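AvrRxo1-ORF1 (Xanthomonas oryzae pv. oryzicola, PDB 4Z8T) is a type III effector with a polynucleotide kinase domain related to zeta toxins, and probably acts as a phosphotransferase. Local coordinates at residues 55-58 with 59-63; 144-147 with 148-152. One frame throughout, in Å; residues are numbered along the deposited sequence.

From the N terminus, helix 34-60 runs to its C-terminal end at contact 1 (55-58 with 59-63), where a tight turn sends the chain toward strand 66-71. Much later, after helix 123-141, contact 2 (144-147 with 148-152) closes a small hairpin-like loop before strand 154-157, the parallel neighbour of 66-71 at the sheet margin. Contact 1 and contact 2 are in series, neither nested nor crossed, their centres about 10 Å apart. They touch directly: Glu59 OE1 lies 2.7 Å from Thr146 OG1 and Glu59 OE2 2.7 Å from Ser148 OG, both probable hydrogen bonds, while the CB atoms of Ala55 and Ala152 pack. The loop is thus joined to the helix end.

Contact 1 (55-58 with 59-63)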
ATOM      1  N   ALA A  55      37.278  -8.458 -19.420  1.00 18.32           N
ATOM      2  CA  ALA A  55      37.171  -7.785 -20.712  1.00 17.90           C
ATOM      3  C   ALA A  55      37.590  -8.678 -21.872  1.00 18.41           C
ATOM      4  O   ALA A  55      36.951  -8.673 -22.927  1.00 20.47           O
ATOM      5  CB  ALA A  55      37.975  -6.496 -20.709  1.00 18.02           C
ATOM      6  N   GLU A  56      38.657  -9.448 -21.688  1.00 20.44           N
ATOM      7  CA  GLU A  56      39.113 -10.319 -22.765  1.00 19.76           C
ATOM      8  C   GLU A  56      38.136 -11.462 -22.982  1.00 19.77           C
ATOM      9  O   GLU A  56      37.908 -11.872 -24.123  1.00 21.18           O
ATOM     10  CB  GLU A  56      40.514 -10.870 -22.479  1.00 21.26           C
ATOM     11  CG  GLU A  56      41.633  -9.834 -22.467  1.00 25.26           C
ATOM     12  CD  GLU A  56      41.996  -9.295 -23.843  1.00 26.20           C
ATOM     13  OE1 GLU A  56      41.428  -9.747 -24.860  1.00 31.03           O
ATOM     14  OE2 GLU A  56      42.876  -8.406 -23.910  1.00 29.04           O
ATOM     15  N   SER A  57      37.547 -11.980 -21.900  1.00 20.23           N
ATOM     16  CA  SER A  57      36.508 -13.007 -22.035  1.00 19.87           C
ATOM     17  C   SER A  57      35.314 -12.502 -22.818  1.00 18.69           C
ATOM     18  O   SER A  57      34.863 -13.160 -23.759  1.00 19.66           O
ATOM     19  CB  SER A  57      36.046 -13.526 -20.665  1.00 18.11           C
ATOM     20  OG  SER A  57      35.022 -14.509 -20.800  1.00 20.50           O
ATOM     21  N   LEU A  58      34.804 -11.335 -22.422  1.00 17.30           N
ATOM     22  CA  LEU A  58      33.650 -10.742 -23.088  1.00 18.13           C
ATOM     23  C   LEU A  58      33.920 -10.486 -24.571  1.00 17.01           C
ATOM     24  O   LEU A  58      33.069 -10.768 -25.410  1.00 19.72           O
ATOM     25  CB  LEU A  58      33.260  -9.440 -22.386  1.00 17.26           C
ATOM     26  CG  LEU A  58      32.715  -9.661 -20.972  1.00 18.21           C
ATOM     27  CD1 LEU A  58      32.750  -8.366 -20.154  1.00 17.21           C
ATOM     28  CD2 LEU A  58      31.284 -10.215 -21.021  1.00 15.84           C
ATOM     29  N   GLU A  59      35.103  -9.971 -24.896  1.00 18.53           N
ATOM     30  CA  GLU A  59      35.405  -9.662 -26.299  1.00 19.44           C
ATOM     31  C   GLU A  59      35.514 -10.931 -27.140  1.00 21.10           C
ATOM     32  O   GLU A  59      35.029 -10.991 -28.279  1.00 20.84           O
ATOM     33  CB  GLU A  59      36.689  -8.837 -26.412  1.00 19.73           C
ATOM     34  CG  GLU A  59      37.059  -8.507 -27.856  1.00 24.36           C
ATOM     35  CD  GLU A  59      38.306  -7.679 -27.934  1.00 29.29           C
ATOM     36  OE1 GLU A  59      38.355  -6.634 -27.254  1.00 27.25           O
ATOM     37  OE2 GLU A  59      39.239  -8.076 -28.668  1.00 31.44           O
ATOM     38  N   SER A  60      36.149 -11.946 -26.571  1.00 19.39           N
ATOM     39  CA  SER A  60      36.292 -13.235 -27.230  1.00 22.33           C
ATOM     40  C   SER A  60      34.929 -13.850 -27.506  1.00 21.99           C
ATOM     41  O   SER A  60      34.753 -14.593 -28.475  1.00 21.58           O
ATOM     42  CB  SER A  60      37.112 -14.171 -26.353  1.00 22.89           C
ATOM     43  OG  SER A  60      37.283 -15.425 -26.982  1.00 27.98           O
ATOM     44  N   ASP A  61      33.956 -13.542 -26.654  1.00 17.78           N
ATOM     45  CA  ASP A  61      32.612 -14.076 -26.844  1.00 18.79           C
ATOM     46  C   ASP A  61      31.763 -13.138 -27.700  1.00 19.91           C
ATOM     47  O   ASP A  61      30.547 -13.283 -27.768  1.00 21.29           O
ATOM     48  CB  ASP A  61      31.935 -14.351 -25.491  1.00 19.81           C
ATOM     49  CG  ASP A  61      32.426 -15.630 -24.832  1.00 23.88           C
ATOM     50  OD1 ASP A  61      32.966 -16.513 -25.534  1.00 22.53           O
ATOM     51  OD2 ASP A  61      32.260 -15.762 -23.598  1.00 20.58           O
ATOM     52  N   GLY A  62      32.418 -12.178 -28.352  1.00 19.27           N
ATOM     53  CA  GLY A  62      31.771 -11.351 -29.362  1.00 21.63           C
ATOM     54  C   GLY A  62      31.028 -10.121 -28.876  1.00 24.21           C
ATOM     55  O   GLY A  62      30.270  -9.503 -29.632  1.00 23.74           O
ATOM     56  N   CYS A  63      31.251  -9.759 -27.622  1.00 19.55           N
ATOM     57  CA  CYS A  63      30.573  -8.622 -27.013  1.00 20.98           C
ATOM     58  C   CYS A  63      31.255  -7.319 -27.436  1.00 20.11           C
ATOM     59  O   CYS A  63      32.462  -7.140 -27.235  1.00 20.22           O
ATOM     60  CB  CYS A  63      30.611  -8.782 -25.486  1.00 22.29           C
ATOM     61  SG  CYS A  63      29.549  -7.652 -24.573  1.00 24.75           S
TER
HETATM   62  O   HOH W   1      41.885  -8.855 -27.264  1.00 32.95           O
HETATM   63  O   HOH W   2      32.537 -13.878 -21.620  1.00 17.96           O
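Asp61 folds back against Ser57, one helical turn earlier, as the helix runs out. Its CB lies 3.6 Å from Ser57 O, the carbonyl that also accepts the Asp61 backbone N. The first torsion (chi1 -78°) sets CG beside the residue's own N and anti to its carbonyl carbon, which keeps the carboxylate near that helical carbonyl: CG, too, is within 3.6 Å of Ser57 O. At the tip, OD2 stays 4.1 Å from Ser57 OG, and a single water fills the step between them. The water donates to OD2 over 2.7 Å and accepts from Ser57 OG, a hydroxyl that is also hydrogen-bonded to Lys95. The serine is therefore the donor in this bridge.

On another side of the helix, a second water donates both to Glu56 OE1 and to Glu59 OE2. It lies between Glu56 OE1 and Glu59 OE2, 4.7 Å apart, and would probably ease the repulsion of these like charges. These acids have further partners in the 146-148 loop: Gly147 N for Glu56, the hydroxyls of Thr146 and Ser148 for Glu59. The Leu58 side chain instead packs on Phe68 of strand 66-71 and on Val88 and Ala92 of helix 87-95; Leu58 CB rests 4.1 Å from Cys63 CB.

The backbone bonds record how the helix closes. Those from Glu59 N to Ala55 O and Ser60 N to Glu56 O are regular, whereas Asp61 N to Ser57 O is more bent, with an N-H...O angle of 137°. Cys63 N then reaches back 3.0 Å to Leu58 O, and Gly62 N bonds to Glu59 O. With Gly62 at a positive phi of 86° as the C-prime residue, this is a Schellman motif terminating the helix.

Contact 2 (144-147 with 148-152); sequences QKTG and SGAIA
Ser148 meets Thr146 across the turn through both backbone and side chain. Its N gives a weak bond to Thr146 OG1 (3.3 Å); with chi1 at 64°, that hydroxyl sits between the threonine's own N and carbonyl carbon, which brings it within reach of the Ser148 N-H. Such a link from a side-chain oxygen to the N-H two residues on has the form of an ST turn. Both hydroxyls are further anchored by Glu59 of helix 34-60.

At Gly149, N bonds to Thr146 O over 3.1 Å, approaching from above the carbonyl plane, 62° out of it, and closing a type I turn. Phi is positive here (82°), and Ala150 O next accepts Thr146 N at 2.8 Å. Together these two bonds give the pattern of a 3:5 hairpin, a type I turn followed by a G1 beta bulge at Gly149. Ala150 O also receives a CA-H...O contact from Lys145, while Ala150 CB lies 4.0 Å from Thr146 OG1.

Ile151 faces Lys145 as a non-hydrogen-bonded antiparallel pair. The lysine chain, bent at chi2 and chi4, crosses the isoleucine at a slant and lays CE 3.6 Å from CD1; NZ is held by Ser143 O.

Ala152 N returns the second flanking bond, 2.8 Å to Gln144 O, and its CB packs 4.1 Å from Gln144 CG, while Gln144 NE2 hydrogen-bonds forward to Lys145 O, which lies close to its amide plane.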
ATOM      1  N   GLN A 144      40.730   2.030 -20.820  1.00 22.23           N
ATOM      2  CA  GLN A 144      41.420   0.746 -20.890  1.00 21.94           C
ATOM      3  C   GLN A 144      41.088  -0.030 -22.171  1.00 23.09           C
ATOM      4  O   GLN A 144      39.913  -0.168 -22.547  1.00 22.42           O
ATOM      5  CB  GLN A 144      41.058  -0.107 -19.668  1.00 21.96           C
ATOM      6  CG  GLN A 144      41.745  -1.453 -19.637  1.00 24.41           C
ATOM      7  CD  GLN A 144      43.242  -1.325 -19.469  1.00 27.31           C
ATOM      8  OE1 GLN A 144      43.716  -0.626 -18.572  1.00 27.65           O
ATOM      9  NE2 GLN A 144      43.997  -1.985 -20.342  1.00 26.75           N
ATOM     10  N   LYS A 145      42.126  -0.534 -22.838  1.00 21.88           N
ATOM     11  CA  LYS A 145      41.952  -1.322 -24.053  1.00 22.95           C
ATOM     12  C   LYS A 145      42.301  -2.784 -23.820  1.00 24.86           C
ATOM     13  O   LYS A 145      43.065  -3.125 -22.913  1.00 25.56           O
ATOM     14  CB  LYS A 145      42.859  -0.798 -25.171  1.00 26.95           C
ATOM     15  CG  LYS A 145      42.768   0.694 -25.424  1.00 27.08           C
ATOM     16  CD  LYS A 145      41.404   1.105 -25.948  1.00 27.30           C
ATOM     17  CE  LYS A 145      41.410   2.558 -26.444  1.00 31.70           C
ATOM     18  NZ  LYS A 145      41.740   3.538 -25.367  1.00 36.22           N
ATOM     19  N   THR A 146      41.741  -3.639 -24.669  1.00 22.90           N
ATOM     20  CA  THR A 146      42.106  -5.046 -24.717  1.00 24.86           C
ATOM     21  C   THR A 146      43.267  -5.222 -25.690  1.00 25.87           C
ATOM     22  O   THR A 146      43.796  -4.237 -26.224  1.00 28.43           O
ATOM     23  CB  THR A 146      40.962  -5.882 -25.228  1.00 23.80           C
ATOM     24  OG1 THR A 146      40.696  -5.510 -26.584  1.00 25.16           O
ATOM     25  CG2 THR A 146      39.701  -5.639 -24.385  1.00 22.12           C
ATOM     26  N   GLY A 147      43.635  -6.478 -25.941  1.00 26.82           N
ATOM     27  CA  GLY A 147      44.721  -6.788 -26.858  1.00 29.35           C
ATOM     28  C   GLY A 147      44.421  -6.484 -28.319  1.00 33.35           C
ATOM     29  O   GLY A 147      45.337  -6.395 -29.139  1.00 33.68           O
ATOM     30  N   SER A 148      43.145  -6.325 -28.655  1.00 30.54           N
ATOM     31  CA  SER A 148      42.753  -5.983 -30.017  1.00 31.30           C
ATOM     32  C   SER A 148      42.677  -4.471 -30.197  1.00 30.73           C
ATOM     33  O   SER A 148      42.323  -3.984 -31.279  1.00 35.45           O
ATOM     34  CB  SER A 148      41.397  -6.593 -30.355  1.00 34.13           C
ATOM     35  OG  SER A 148      40.349  -5.849 -29.757  1.00 32.31           O
ATOM     36  N   GLY A 149      42.985  -3.729 -29.133  1.00 28.60           N
ATOM     37  CA  GLY A 149      42.902  -2.275 -29.156  1.00 28.72           C
ATOM     38  C   GLY A 149      41.507  -1.719 -28.921  1.00 27.63           C
ATOM     39  O   GLY A 149      41.303  -0.500 -28.903  1.00 27.63           O
ATOM     40  N   ALA A 150      40.539  -2.614 -28.742  1.00 26.68           N
ATOM     41  CA  ALA A 150      39.167  -2.201 -28.491  1.00 26.24           C
ATOM     42  C   ALA A 150      39.027  -1.764 -27.039  1.00 22.19           C
ATOM     43  O   ALA A 150      39.768  -2.230 -26.165  1.00 22.11           O
ATOM     44  CB  ALA A 150      38.205  -3.330 -28.789  1.00 25.58           C
ATOM     45  N   ILE A 151      38.085  -0.862 -26.798  1.00 22.56           N
ATOM     46  CA  ILE A 151      37.773  -0.414 -25.449  1.00 21.25           C
ATOM     47  C   ILE A 151      37.302  -1.624 -24.644  1.00 19.42           C
ATOM     48  O   ILE A 151      36.505  -2.428 -25.127  1.00 20.43           O
ATOM     49  CB  ILE A 151      36.689   0.690 -25.489  1.00 24.31           C
ATOM     50  CG1 ILE A 151      37.319   2.027 -25.899  1.00 24.70           C
ATOM     51  CG2 ILE A 151      35.998   0.847 -24.153  1.00 23.09           C
ATOM     52  CD1 ILE A 151      38.174   2.674 -24.808  1.00 26.10           C
ATOM     53  N   ALA A 152      37.803  -1.760 -23.418  1.00 18.68           N
ATOM     54  CA  ALA A 152      37.424  -2.868 -22.549  1.00 18.65           C
ATOM     55  C   ALA A 152      35.999  -2.725 -22.016  1.00 17.58           C
ATOM     56  O   ALA A 152      35.612  -1.667 -21.526  1.00 19.03           O
ATOM     57  CB  ALA A 152      38.389  -2.950 -21.373  1.00 17.64           C
TER